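Local coordinates for Endonuclease/exonuclease/phosphatase domain-containing protein (Enterococcus faecalis, PDB 3L1W), which is of unknown function but belongs to the endonuclease/exonuclease/phosphatase family with a DNase I-like fold and may act as a 3'-5' RNA exonuclease, at residues L61-E66 / I111-L116; N168-E173 / L211-Y216; A190-P195 / Q225-L230; F202-P207 / G236-D241. All blocks are in the same frame, centred on the assembly; numbering follows the deposited sequence. Where two conformers were deposited one is given.

Overall arrangement
The model is a DNase I-like sandwich of two mixed sheets. Contact 1 packs one sheet on the other, its centre about 22 Å from that of contact 2 and about 28 Å from that of contact 4. Contacts 2, 3 and 4 lie on the other side of the chain's centre. L211, in contact 2, joins these three: its CD1 is 3.4 Å from CB of P195 in contact 3, and its CD2 is 3.7 Å from CG of K206 in contact 4. Contacts 2 and 4, centres about 18 Å apart, are linked by a D215-H242 hydrogen bond, H242 following D241, consistent with the Asp-His pair at relatives' active sites. Contacts 3 and 4 both reach the second subunit.

Contact 1. Residues L61-E66 / I111-L116; sequences LSAERE and IALWGL. With EDO (1,2-ethanediol), chain K.
L61 and A63 pack on L113 and I111 where the two sheets of the DNase I-like sandwich lie face to face. Strand 61-64 belongs to one sheet and strand 111-116 to the other; they run nearly antiparallel, at 163°, with axes 7.8 Å apart, and no hydrogen bond passes between them.

The contact is apolar. The L61 and L113 side chains lie alongside one another, pointing opposite ways, CD2 of L61 lying 3.9 Å from CD1 of L113, while L113 CD2 rests 3.7 Å from L61 O. A63 CB sits near CD1 of L113 and near CD1 of I111, which reaches to 3.6 Å from A63 O. The chi1 of I111 (60°) places CG1 between its backbone N and carbonyl carbon and leaves CG2 to meet R65 CA at 3.8 Å. L74 and I76 of strand 73-78 add to the same packing.

At the margins, E64 OE1 takes the backbone N-H of E66 from above its carboxylate plane. The W114 side chain leaves the backbone away from strand 61-64, and NE1 at its ring edge gives a straight hydrogen bond (168°, 2.9 Å) to O2 of an ethanediol, probably from the crystallisation liquor.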
loop_
_atom_site.group_PDB
_atom_site.type_symbol
_atom_site.label_atom_id
_atom_site.label_comp_id
_atom_site.label_asym_id
_atom_site.label_seq_id
_atom_site.Cartn_x
_atom_site.Cartn_y
_atom_site.Cartn_z
ATOM N N LEU A 61 -8.308 -16.861 13.686
ATOM C CA LEU A 61 -9.223 -17.080 14.791
ATOM C C LEU A 61 -10.596 -16.649 14.302
ATOM O O LEU A 61 -10.734 -15.586 13.710
ATOM C CB LEU A 61 -8.813 -16.188 15.958
ATOM C CG LEU A 61 -9.835 -16.000 17.073
ATOM C CD1 LEU A 61 -9.975 -17.288 17.883
ATOM C CD2 LEU A 61 -9.398 -14.843 17.965
ATOM N N SER A 62 -11.621 -17.462 14.535
ATOM C CA SER A 62 -12.949 -17.071 14.071
ATOM C C SER A 62 -14.058 -17.545 14.993
ATOM O O SER A 62 -13.860 -18.432 15.817
ATOM C CB SER A 62 -13.221 -17.576 12.651
ATOM O OG SER A 62 -13.384 -18.984 12.631
ATOM N N ALA A 63 -15.226 -16.932 14.833
ATOM C CA ALA A 63 -16.424 -17.307 15.581
ATOM C C ALA A 63 -17.598 -16.787 14.781
ATOM O O ALA A 63 -17.439 -15.873 13.972
ATOM C CB ALA A 63 -16.404 -16.690 16.968
ATOM N N GLU A 64 -18.773 -17.372 14.961
ATOM C CA GLU A 64 -19.917 -16.916 14.177
ATOM C C GLU A 64 -21.147 -16.700 15.047
ATOM O O GLU A 64 -21.202 -17.175 16.178
ATOM C CB GLU A 64 -20.174 -17.821 12.967
ATOM C CG GLU A 64 -20.308 -19.288 13.299
ATOM C CD GLU A 64 -21.603 -19.593 14.008
ATOM O OE1 GLU A 64 -22.666 -19.213 13.473
ATOM O OE2 GLU A 64 -21.554 -20.210 15.093
ATOM N N ARG A 65 -22.122 -15.976 14.509
ATOM C CA ARG A 65 -23.165 -15.410 15.350
ATOM C C ARG A 65 -24.353 -16.337 15.604
ATOM O O ARG A 65 -25.148 -16.086 16.507
ATOM C CB ARG A 65 -23.626 -14.057 14.794
ATOM C CG ARG A 65 -24.411 -14.141 13.503
ATOM C CD ARG A 65 -24.587 -12.766 12.864
ATOM N NE ARG A 65 -25.572 -12.816 11.791
ATOM C CZ ARG A 65 -25.937 -11.777 11.049
ATOM N NH1 ARG A 65 -26.849 -11.934 10.100
ATOM N NH2 ARG A 65 -25.391 -10.588 11.251
ATOM N N GLU A 66 -24.465 -17.421 14.839
ATOM C CA GLU A 66 -25.596 -18.332 15.044
ATOM C C GLU A 66 -25.332 -19.353 16.139
ATOM O O GLU A 66 -26.261 -19.816 16.795
ATOM C CB GLU A 66 -26.003 -19.027 13.741
ATOM C CG GLU A 66 -26.493 -18.071 12.659
ATOM C CD GLU A 66 -27.704 -17.257 13.093
ATOM O OE1 GLU A 66 -28.528 -17.781 13.871
ATOM O OE2 GLU A 66 -27.835 -16.095 12.650
ATOM N N ILE A 111 -22.089 -10.772 17.526
ATOM C CA ILE A 111 -21.068 -11.189 18.467
ATOM C C ILE A 111 -19.908 -10.215 18.472
ATOM O O ILE A 111 -19.736 -9.411 17.551
ATOM C CB ILE A 111 -20.525 -12.595 18.152
ATOM C CG1 ILE A 111 -19.907 -12.633 16.754
ATOM C CG2 ILE A 111 -21.636 -13.647 18.298
ATOM C CD1 ILE A 111 -18.934 -13.791 16.562
ATOM N N ALA A 112 -19.125 -10.277 19.536
ATOM C CA ALA A 112 -17.794 -9.697 19.520
ATOM C C ALA A 112 -16.804 -10.832 19.666
ATOM O O ALA A 112 -17.042 -11.799 20.397
ATOM C CB ALA A 112 -17.619 -8.682 20.638
ATOM N N LEU A 113 -15.689 -10.704 18.958
ATOM C CA LEU A 113 -14.620 -11.690 18.997
ATOM C C LEU A 113 -13.395 -10.962 19.522
ATOM O O LEU A 113 -13.039 -9.900 19.014
ATOM C CB LEU A 113 -14.345 -12.213 17.578
ATOM C CG LEU A 113 -13.144 -13.150 17.375
ATOM C CD1 LEU A 113 -13.287 -14.425 18.209
ATOM C CD2 LEU A 113 -12.902 -13.482 15.888
ATOM N N TRP A 114 -12.743 -11.518 20.537
ATOM C CA TRP A 114 -11.562 -10.861 21.089
ATOM C C TRP A 114 -10.384 -11.826 21.223
ATOM O O TRP A 114 -10.552 -13.058 21.225
ATOM C CB TRP A 114 -11.903 -10.218 22.444
ATOM C CG TRP A 114 -12.346 -11.233 23.463
ATOM C CD1 TRP A 114 -13.624 -11.641 23.717
ATOM C CD2 TRP A 114 -11.503 -11.981 24.350
ATOM N NE1 TRP A 114 -13.627 -12.599 24.703
ATOM C CE2 TRP A 114 -12.338 -12.821 25.110
ATOM C CE3 TRP A 114 -10.122 -12.022 24.568
ATOM C CZ2 TRP A 114 -11.836 -13.692 26.079
ATOM C CZ3 TRP A 114 -9.627 -12.883 25.527
ATOM C CH2 TRP A 114 -10.481 -13.707 26.274
ATOM N N GLY A 115 -9.190 -11.253 21.320
ATOM C CA GLY A 115 -7.985 -12.026 21.564
ATOM C C GLY A 115 -7.021 -11.253 22.436
ATOM O O GLY A 115 -6.907 -10.024 22.326
ATOM N N LEU A 116 -6.345 -11.972 23.326
ATOM C CA LEU A 116 -5.251 -11.404 24.096
ATOM C C LEU A 116 -3.978 -11.871 23.412
ATOM O O LEU A 116 -3.767 -13.075 23.230
ATOM C CB LEU A 116 -5.303 -11.889 25.547
ATOM C CG LEU A 116 -4.371 -11.165 26.521
ATOM C CD1 LEU A 116 -4.801 -9.705 26.693
ATOM C CD2 LEU A 116 -4.336 -11.885 27.865
HETATM C C1 EDO K . -16.367 -13.320 28.196
HETATM O O1 EDO K . -15.466 -12.677 29.112
HETATM C C2 EDO K . -15.947 -12.979 26.773
HETATM O O2 EDO K . -15.761 -14.158 25.982
#

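Contact 2. Residues N168-E173 / L211-Y216; sequences NAESGE and LEEIDY
From N168 to S171 the backbone runs almost at a right angle (86°) to the chain from E212 to Y216, coming closest where the CA atoms of N168 and I214 are 4.9 Å apart. The first segment then turns through a type I beta turn, E170 to E173, into helix 174-179.

E170 does most of the reaching. Its chain bends at chi2 (-84°), which swings the carboxylate back across E212 and E213 at about a right angle to both side chains. Both oxygens approach the backbone N of E213, OE2 at 3.2 Å and OE1 at 3.3 Å, and both bonds are weak. Two waters do more: water 1 gives protons to E170 OE1 and E213 OE1 and accepts from the N-H of S171, and water 2 links E170 OE2 with E212 OE1.

I214 packs against the backbone, its CG2 3.7 Å from the N of A169. The hydroxyl of Y216 hydrogen-bonds to E213 O at 2.8 Å, the donor standing well above the carbonyl plane. A169 O lies close to that hydroxyl but takes its hydrogen bond from H176 NE2.

N168 and D166 match the GDFN signature of this superfamily, and D215, bonded to H242, recalls the Asp-His pair of relatives. Beside that likely site three glutamates gather, E170 OE2 standing 4.1 Å from E212 OE1. With no basic group of either segment between them, the bridging waters and the E213 N-H probably offset their mutual repulsion.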
loop_
_atom_site.group_PDB
_atom_site.type_symbol
_atom_site.label_atom_id
_atom_site.label_comp_id
_atom_site.label_asym_id
_atom_site.label_seq_id
_atom_site.Cartn_x
_atom_site.Cartn_y
_atom_site.Cartn_z
ATOM N N ASN A 168 -20.761 0.767 12.140
ATOM C CA ASN A 168 -22.013 1.138 11.479
ATOM C C ASN A 168 -22.525 2.501 11.937
ATOM O O ASN A 168 -23.727 2.759 11.902
ATOM C CB ASN A 168 -23.098 0.066 11.706
ATOM C CG ASN A 168 -23.160 -0.953 10.572
ATOM O OD1 ASN A 168 -23.113 -0.588 9.393
ATOM N ND2 ASN A 168 -23.287 -2.230 10.920
ATOM N N ALA A 169 -21.612 3.385 12.341
ATOM C CA ALA A 169 -22.009 4.681 12.892
ATOM C C ALA A 169 -21.046 5.774 12.467
ATOM O O ALA A 169 -19.839 5.623 12.623
ATOM C CB ALA A 169 -22.070 4.620 14.420
ATOM N N GLU A 170 -21.588 6.877 11.948
ATOM C CA GLU A 170 -20.778 8.065 11.679
ATOM C C GLU A 170 -20.350 8.699 13.008
ATOM O O GLU A 170 -20.899 8.378 14.062
ATOM C CB GLU A 170 -21.542 9.075 10.816
ATOM C CG GLU A 170 -22.072 8.502 9.495
ATOM C CD GLU A 170 -21.052 8.504 8.364
ATOM O OE1 GLU A 170 -20.123 9.344 8.359
ATOM O OE2 GLU A 170 -21.194 7.660 7.456
ATOM N N SER A 171 -19.380 9.609 12.943
ATOM C CA SER A 171 -18.658 10.069 14.140
ATOM C C SER A 171 -19.510 10.709 15.233
ATOM O O SER A 171 -19.110 10.743 16.399
ATOM C CB SER A 171 -17.547 11.041 13.735
ATOM O OG SER A 171 -18.118 12.205 13.158
ATOM N N GLY A 172 -20.675 11.229 14.868
ATOM C CA GLY A 172 -21.478 11.991 15.809
ATOM C C GLY A 172 -22.413 11.164 16.671
ATOM O O GLY A 172 -23.079 11.711 17.557
ATOM N N GLU A 173 -22.487 9.855 16.422
ATOM C CA GLU A 173 -23.434 9.006 17.159
ATOM C C GLU A 173 -23.044 8.809 18.617
ATOM O O GLU A 173 -21.866 8.877 18.963
ATOM C CB GLU A 173 -23.599 7.628 16.497
ATOM C CG GLU A 173 -24.376 7.644 15.193
ATOM C CD GLU A 173 -25.078 6.319 14.904
ATOM O OE1 GLU A 173 -24.994 5.386 15.740
ATOM O OE2 GLU A 173 -25.720 6.222 13.837
ATOM N N LEU A 211 -18.034 9.185 0.960
ATOM C CA LEU A 211 -17.775 7.942 1.685
ATOM C C LEU A 211 -18.427 8.016 3.061
ATOM O O LEU A 211 -18.513 9.090 3.653
ATOM C CB LEU A 211 -16.282 7.727 1.851
ATOM C CG LEU A 211 -15.538 7.589 0.526
ATOM C CD1 LEU A 211 -14.043 7.729 0.745
ATOM C CD2 LEU A 211 -15.869 6.247 -0.123
ATOM N N GLU A 212 -18.911 6.884 3.563
ATOM C CA GLU A 212 -19.366 6.828 4.945
ATOM C C GLU A 212 -18.193 6.476 5.859
ATOM O O GLU A 212 -17.377 5.619 5.531
ATOM C CB GLU A 212 -20.491 5.798 5.095
ATOM C CG GLU A 212 -21.706 6.107 4.226
ATOM C CD GLU A 212 -22.843 5.125 4.436
ATOM O OE1 GLU A 212 -22.908 4.510 5.519
ATOM O OE2 GLU A 212 -23.664 4.961 3.511
ATOM N N GLU A 213 -18.105 7.159 6.995
ATOM C CA GLU A 213 -17.074 6.874 7.988
ATOM C C GLU A 213 -17.655 5.951 9.049
ATOM O O GLU A 213 -18.165 6.407 10.081
ATOM C CB GLU A 213 -16.582 8.164 8.648
ATOM C CG GLU A 213 -15.929 9.137 7.690
ATOM C CD GLU A 213 -15.669 10.497 8.308
ATOM O OE1 GLU A 213 -15.916 10.675 9.522
ATOM O OE2 GLU A 213 -15.225 11.397 7.567
ATOM N N ILE A 214 -17.589 4.650 8.796
ATOM C CA ILE A 214 -18.218 3.706 9.715
ATOM C C ILE A 214 -17.253 2.683 10.326
ATOM O O ILE A 214 -17.591 2.027 11.309
ATOM C CB ILE A 214 -19.435 2.986 9.075
ATOM C CG1 ILE A 214 -19.035 2.218 7.807
ATOM C CG2 ILE A 214 -20.565 3.995 8.793
ATOM C CD1 ILE A 214 -20.211 1.439 7.185
ATOM N N ASP A 215 -16.047 2.584 9.769
ATOM C CA ASP A 215 -15.022 1.693 10.326
ATOM C C ASP A 215 -14.029 2.518 11.118
ATOM O O ASP A 215 -13.683 3.618 10.701
ATOM C CB ASP A 215 -14.293 0.961 9.203
ATOM C CG ASP A 215 -15.228 0.134 8.360
ATOM O OD1 ASP A 215 -15.689 -0.911 8.850
ATOM O OD2 ASP A 215 -15.517 0.535 7.213
ATOM N N TYR A 216 -13.566 1.977 12.245
ATOM C CA TYR A 216 -12.720 2.705 13.186
ATOM C C TYR A 216 -11.660 1.824 13.819
ATOM O O TYR A 216 -11.859 0.620 14.011
ATOM C CB TYR A 216 -13.568 3.305 14.315
ATOM C CG TYR A 216 -14.505 4.386 13.844
ATOM C CD1 TYR A 216 -14.180 5.729 13.999
ATOM C CD2 TYR A 216 -15.699 4.066 13.216
ATOM C CE1 TYR A 216 -15.032 6.725 13.546
ATOM C CE2 TYR A 216 -16.546 5.050 12.749
ATOM C CZ TYR A 216 -16.212 6.372 12.922
ATOM O OH TYR A 216 -17.063 7.346 12.467
HETATM O O HOH W 1 -18.523 10.645 10.288
HETATM O O HOH W 2 -23.395 6.064 7.500
#

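Contact 3. Residues A190-P195 / Q225-L230; sequences ATHYGP and QQTASL
The imidazole of H192 meets its partners at the ring edge: ND1 forms a 2.7 Å hydrogen bond with T227 OG1, either atom being a possible donor, and S229 OG also lies near the ring plane. The phenol of Y193 has A228 CB at its edge, while its ring is stacked on F33 of the second subunit and its OH bonds to D232 of that subunit. This is a parallel strand pair, 191-193 beside 225-229, at the outer margin of a mixed sheet in the DNase I-like sandwich.

The ladder rests on T227 N to T191 O, Y193 N to T227 O at 2.9 Å, and S229 N to Y193 O, also 2.9 Å. H192 and T227 share one face of the sheet; on the other, CB of Y193 packs 3.9 Å from CB of A228. In H192, CG anti to the backbone N (chi1 -178°) lays the ring across the T227 side chain at about a right angle, with ND1 at OG1. Water 3 also lies 3.0 Å from T227 OG1.

Past G194 the chain curls back, so that P195 O faces both H192 and S229, with the proline's CD against S229 CB. That carbonyl is gripped twice: H192 NE2 donates at 2.9 Å from 54° above its plane, and S229 OG donates at 2.8 Å, almost in line with the carbonyl bond.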
loop_
_atom_site.group_PDB
_atom_site.type_symbol
_atom_site.label_atom_id
_atom_site.label_comp_id
_atom_site.label_asym_id
_atom_site.label_seq_id
_atom_site.Cartn_x
_atom_site.Cartn_y
_atom_site.Cartn_z
ATOM N N ALA A 190 -2.443 11.119 14.386
ATOM C CA ALA A 190 -1.222 11.267 13.610
ATOM C C ALA A 190 -1.589 11.611 12.180
ATOM O O ALA A 190 -2.695 12.086 11.923
ATOM C CB ALA A 190 -0.397 9.983 13.669
ATOM N N THR A 191 -0.668 11.380 11.252
ATOM C CA THR A 191 -0.951 11.609 9.843
ATOM C C THR A 191 -1.842 10.491 9.303
ATOM O O THR A 191 -1.625 9.318 9.603
ATOM C CB THR A 191 0.350 11.680 9.022
ATOM O OG1 THR A 191 1.259 12.594 9.649
ATOM C CG2 THR A 191 0.064 12.145 7.600
ATOM N N HIS A 192 -2.859 10.869 8.529
ATOM C CA HIS A 192 -3.762 9.899 7.913
ATOM C C HIS A 192 -3.631 9.921 6.393
ATOM O O HIS A 192 -3.729 10.979 5.777
ATOM C CB HIS A 192 -5.218 10.169 8.289
ATOM C CG HIS A 192 -6.172 9.163 7.724
ATOM N ND1 HIS A 192 -6.323 7.901 8.258
ATOM C CD2 HIS A 192 -6.992 9.215 6.647
ATOM C CE1 HIS A 192 -7.216 7.231 7.552
ATOM N NE2 HIS A 192 -7.630 8.002 6.563
ATOM N N TYR A 193 -3.419 8.748 5.799
ATOM C CA TYR A 193 -3.228 8.637 4.356
ATOM C C TYR A 193 -4.494 8.056 3.751
ATOM O O TYR A 193 -5.062 7.106 4.288
ATOM C CB TYR A 193 -2.021 7.735 4.050
ATOM C CG TYR A 193 -1.729 7.569 2.571
ATOM C CD1 TYR A 193 -1.348 8.654 1.797
ATOM C CD2 TYR A 193 -1.823 6.320 1.956
ATOM C CE1 TYR A 193 -1.074 8.514 0.447
ATOM C CE2 TYR A 193 -1.559 6.164 0.598
ATOM C CZ TYR A 193 -1.179 7.264 -0.148
ATOM O OH TYR A 193 -0.920 7.149 -1.495
ATOM N N GLY A 194 -4.951 8.634 2.645
ATOM C CA GLY A 194 -6.167 8.173 2.009
ATOM C C GLY A 194 -7.402 8.878 2.543
ATOM O O GLY A 194 -7.308 9.824 3.332
ATOM N N PRO A 195 -8.580 8.419 2.118
ATOM C CA PRO A 195 -9.815 9.075 2.558
ATOM C C PRO A 195 -10.084 8.832 4.045
ATOM O O PRO A 195 -9.689 7.793 4.578
ATOM C CB PRO A 195 -10.886 8.403 1.694
ATOM C CG PRO A 195 -10.334 7.046 1.393
ATOM C CD PRO A 195 -8.833 7.242 1.266
ATOM N N GLN A 225 1.420 6.082 15.167
ATOM C CA GLN A 225 2.418 6.639 14.248
ATOM C C GLN A 225 1.808 7.131 12.946
ATOM O O GLN A 225 2.306 8.082 12.331
ATOM C CB GLN A 225 3.488 5.600 13.918
ATOM C CG GLN A 225 4.567 5.470 14.966
ATOM C CD GLN A 225 4.127 4.628 16.127
ATOM O OE1 GLN A 225 4.057 5.102 17.265
ATOM N NE2 GLN A 225 3.816 3.364 15.853
ATOM N N GLN A 226 0.746 6.461 12.517
ATOM C CA GLN A 226 0.023 6.846 11.320
ATOM C C GLN A 226 -1.152 5.910 11.081
ATOM O O GLN A 226 -1.261 4.844 11.696
ATOM C CB GLN A 226 0.941 6.840 10.111
ATOM C CG GLN A 226 1.537 5.491 9.816
ATOM C CD GLN A 226 2.249 5.474 8.484
ATOM O OE1 GLN A 226 1.694 5.024 7.484
ATOM N NE2 GLN A 226 3.479 5.974 8.461
ATOM N N THR A 227 -2.073 6.365 10.245
ATOM C CA THR A 227 -3.232 5.569 9.879
ATOM C C THR A 227 -3.438 5.721 8.379
ATOM O O THR A 227 -2.914 6.655 7.772
ATOM C CB THR A 227 -4.510 6.016 10.618
ATOM O OG1 THR A 227 -4.724 7.416 10.398
ATOM C CG2 THR A 227 -4.381 5.771 12.130
ATOM N N ALA A 228 -4.190 4.798 7.786
ATOM C CA ALA A 228 -4.516 4.895 6.361
ATOM C C ALA A 228 -5.796 4.156 6.015
ATOM O O ALA A 228 -6.123 3.135 6.624
ATOM C CB ALA A 228 -3.360 4.358 5.505
ATOM N N SER A 229 -6.515 4.675 5.024
ATOM C CA SER A 229 -7.606 3.941 4.387
ATOM C C SER A 229 -7.071 3.491 3.034
ATOM O O SER A 229 -6.592 4.318 2.256
ATOM C CB SER A 229 -8.826 4.839 4.186
ATOM O OG SER A 229 -9.418 5.181 5.431
ATOM N N LEU A 230 -7.156 2.193 2.746
ATOM C CA LEU A 230 -6.470 1.626 1.582
ATOM C C LEU A 230 -7.416 1.495 0.388
ATOM O O LEU A 230 -8.425 0.807 0.462
ATOM C CB LEU A 230 -5.893 0.251 1.951
ATOM C CG LEU A 230 -4.974 0.291 3.180
ATOM C CD1 LEU A 230 -4.492 -1.103 3.551
ATOM C CD2 LEU A 230 -3.778 1.225 2.925
HETATM O O HOH W 3 -3.421 9.116 12.479
#

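Contact 4. Residues F202-P207 / G236-D241; sequences FTYTKP and GRFPSD. With SO4 (sulfate ion), chain I.
G236 CA sits squarely over the ring of Y204, 3.9 Å from its centroid and 1° off the normal, a CH-pi contact between two loops that share no direct hydrogen bond. With its CG anti to the backbone N (chi1 -180°), Y204 lays its ring over G236. A second such contact lies at the other end: CB of D241 stands over a face of the F202 ring, 3.8 Å from the centroid. F202 also turns its edge toward the carbonyl O atoms of F238 and P239.

Between these two the ring of F238 packs against Y204, the side chains crossing at about a right angle. The ring planes are 48° apart, with Y204 CD1 over one face of F238 at 3.8 Å from CZ. The polar contacts run through the backbone: T203 O lies at the edge of the F238 ring and accepts the N-H of K206, closing a type I turn. Water 4 bridges F202 O and F238 N, and water 5 joins Y204 OH to G236 N.

The turn also holds a sulfate, probably from the crystallisation liquor. Y204 N donates to sulfate O2 at 3.0 Å. T205 N and T205 OG1 both donate to sulfate O3, OG1 at 2.8 Å. Y204 stacks on Y204 of the second subunit, and its O is hydrogen-bonded to the OH of that residue, at the subunit interface.

S240 and D241, followed by H242, match the SDH signature of DNase I-like enzymes. The chemistry implies a join made by ring faces and bridging waters; the sulfate's relevance is unproven.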
loop_
_atom_site.group_PDB
_atom_site.type_symbol
_atom_site.label_atom_id
_atom_site.label_comp_id
_atom_site.label_asym_id
_atom_site.label_seq_id
_atom_site.Cartn_x
_atom_site.Cartn_y
_atom_site.Cartn_z
ATOM N N PHE A 202 -19.213 -0.340 -3.117
ATOM C CA PHE A 202 -18.722 -0.923 -4.377
ATOM C C PHE A 202 -18.727 0.068 -5.535
ATOM O O PHE A 202 -18.640 -0.337 -6.689
ATOM C CB PHE A 202 -19.515 -2.170 -4.793
ATOM C CG PHE A 202 -19.108 -3.442 -4.079
ATOM C CD1 PHE A 202 -20.075 -4.278 -3.537
ATOM C CD2 PHE A 202 -17.774 -3.812 -3.974
ATOM C CE1 PHE A 202 -19.731 -5.448 -2.896
ATOM C CE2 PHE A 202 -17.410 -4.989 -3.331
ATOM C CZ PHE A 202 -18.395 -5.809 -2.790
ATOM N N THR A 203 -18.830 1.356 -5.235
ATOM C CA THR A 203 -18.817 2.369 -6.289
ATOM C C THR A 203 -17.403 2.914 -6.481
ATOM O O THR A 203 -16.920 3.711 -5.672
ATOM C CB THR A 203 -19.776 3.511 -5.970
ATOM O OG1 THR A 203 -21.066 2.966 -5.668
ATOM C CG2 THR A 203 -19.888 4.453 -7.167
ATOM N N TYR A 204 -16.745 2.455 -7.540
ATOM C CA TYR A 204 -15.347 2.791 -7.810
ATOM C C TYR A 204 -15.137 4.301 -7.917
ATOM O O TYR A 204 -14.112 4.827 -7.492
ATOM C CB TYR A 204 -14.900 2.074 -9.092
ATOM C CG TYR A 204 -13.459 2.320 -9.508
ATOM C CD1 TYR A 204 -12.406 1.826 -8.757
ATOM C CD2 TYR A 204 -13.165 3.022 -10.669
ATOM C CE1 TYR A 204 -11.095 2.041 -9.136
ATOM C CE2 TYR A 204 -11.857 3.244 -11.060
ATOM C CZ TYR A 204 -10.827 2.751 -10.288
ATOM O OH TYR A 204 -9.522 2.966 -10.673
ATOM N N THR A 205 -16.116 5.000 -8.476
ATOM C CA THR A 205 -15.987 6.447 -8.678
ATOM C C THR A 205 -16.633 7.294 -7.577
ATOM O O THR A 205 -16.862 8.491 -7.760
ATOM C CB THR A 205 -16.575 6.881 -10.040
ATOM O OG1 THR A 205 -17.973 6.556 -10.084
ATOM C CG2 THR A 205 -15.854 6.172 -11.174
ATOM N N LYS A 206 -16.921 6.683 -6.434
ATOM C CA LYS A 206 -17.559 7.396 -5.332
ATOM C C LYS A 206 -16.663 8.539 -4.868
ATOM O O LYS A 206 -15.511 8.308 -4.520
ATOM C CB LYS A 206 -17.793 6.427 -4.172
ATOM C CG LYS A 206 -18.224 7.090 -2.879
ATOM C CD LYS A 206 -19.713 7.342 -2.874
ATOM C CE LYS A 206 -20.489 6.043 -3.009
ATOM N NZ LYS A 206 -21.960 6.283 -2.984
ATOM N N PRO A 207 -17.180 9.778 -4.881
ATOM C CA PRO A 207 -16.419 10.926 -4.369
ATOM C C PRO A 207 -16.065 10.742 -2.897
ATOM O O PRO A 207 -16.886 10.252 -2.118
ATOM C CB PRO A 207 -17.391 12.098 -4.546
ATOM C CG PRO A 207 -18.278 11.667 -5.684
ATOM C CD PRO A 207 -18.462 10.190 -5.477
ATOM N N GLY A 236 -10.992 -1.633 -11.823
ATOM C CA GLY A 236 -12.181 -0.802 -11.868
ATOM C C GLY A 236 -13.256 -1.181 -10.872
ATOM O O GLY A 236 -14.380 -0.685 -10.950
ATOM N N ARG A 237 -12.909 -2.067 -9.944
ATOM C CA ARG A 237 -13.814 -2.450 -8.858
ATOM C C ARG A 237 -13.025 -2.479 -7.570
ATOM O O ARG A 237 -11.800 -2.547 -7.593
ATOM C CB ARG A 237 -14.397 -3.839 -9.111
ATOM C CG ARG A 237 -15.297 -3.907 -10.314
ATOM C CD ARG A 237 -15.881 -5.304 -10.503
ATOM N NE ARG A 237 -16.964 -5.277 -11.482
ATOM C CZ ARG A 237 -17.712 -6.325 -11.805
ATOM N NH1 ARG A 237 -17.499 -7.500 -11.229
ATOM N NH2 ARG A 237 -18.675 -6.198 -12.707
ATOM N N PHE A 238 -13.727 -2.421 -6.444
ATOM C CA PHE A 238 -13.068 -2.573 -5.157
ATOM C C PHE A 238 -13.327 -3.986 -4.679
ATOM O O PHE A 238 -14.410 -4.523 -4.914
ATOM C CB PHE A 238 -13.602 -1.561 -4.148
ATOM C CG PHE A 238 -13.229 -0.137 -4.461
ATOM C CD1 PHE A 238 -11.897 0.229 -4.638
ATOM C CD2 PHE A 238 -14.211 0.845 -4.545
ATOM C CE1 PHE A 238 -11.556 1.559 -4.918
ATOM C CE2 PHE A 238 -13.879 2.169 -4.818
ATOM C CZ PHE A 238 -12.555 2.527 -5.000
ATOM N N PRO A 239 -12.332 -4.600 -4.029
ATOM C CA PRO A 239 -12.476 -5.992 -3.581
ATOM C C PRO A 239 -13.583 -6.153 -2.531
ATOM O O PRO A 239 -14.148 -7.226 -2.442
ATOM C CB PRO A 239 -11.101 -6.315 -2.979
ATOM C CG PRO A 239 -10.164 -5.319 -3.597
ATOM C CD PRO A 239 -10.987 -4.067 -3.750
ATOM N N SER A 240 -13.863 -5.110 -1.752
ATOM C CA SER A 240 -14.987 -5.101 -0.817
ATOM C C SER A 240 -15.695 -3.761 -0.954
ATOM O O SER A 240 -15.157 -2.847 -1.604
ATOM C CB SER A 240 -14.514 -5.270 0.632
ATOM O OG SER A 240 -15.634 -5.190 1.520
ATOM N N ASP A 241 -16.885 -3.630 -0.359
ATOM C CA ASP A 241 -17.568 -2.337 -0.361
ATOM C C ASP A 241 -17.086 -1.422 0.766
ATOM O O ASP A 241 -17.552 -0.287 0.897
ATOM C CB ASP A 241 -19.110 -2.468 -0.387
ATOM C CG ASP A 241 -19.671 -3.304 0.762
ATOM O OD1 ASP A 241 -18.903 -3.860 1.574
ATOM O OD2 ASP A 241 -20.917 -3.407 0.832
HETATM S S SO4 I . -18.776 2.539 -10.608
HETATM O O1 SO4 I . -18.409 2.272 -11.998
HETATM O O2 SO4 I . -18.371 1.400 -9.773
HETATM O O3 SO4 I . -18.127 3.770 -10.175
HETATM O O4 SO4 I . -20.225 2.709 -10.516
HETATM O O HOH W 4 -16.597 -2.230 -7.005
HETATM O O HOH W 5 -8.622 -0.146 -10.965
#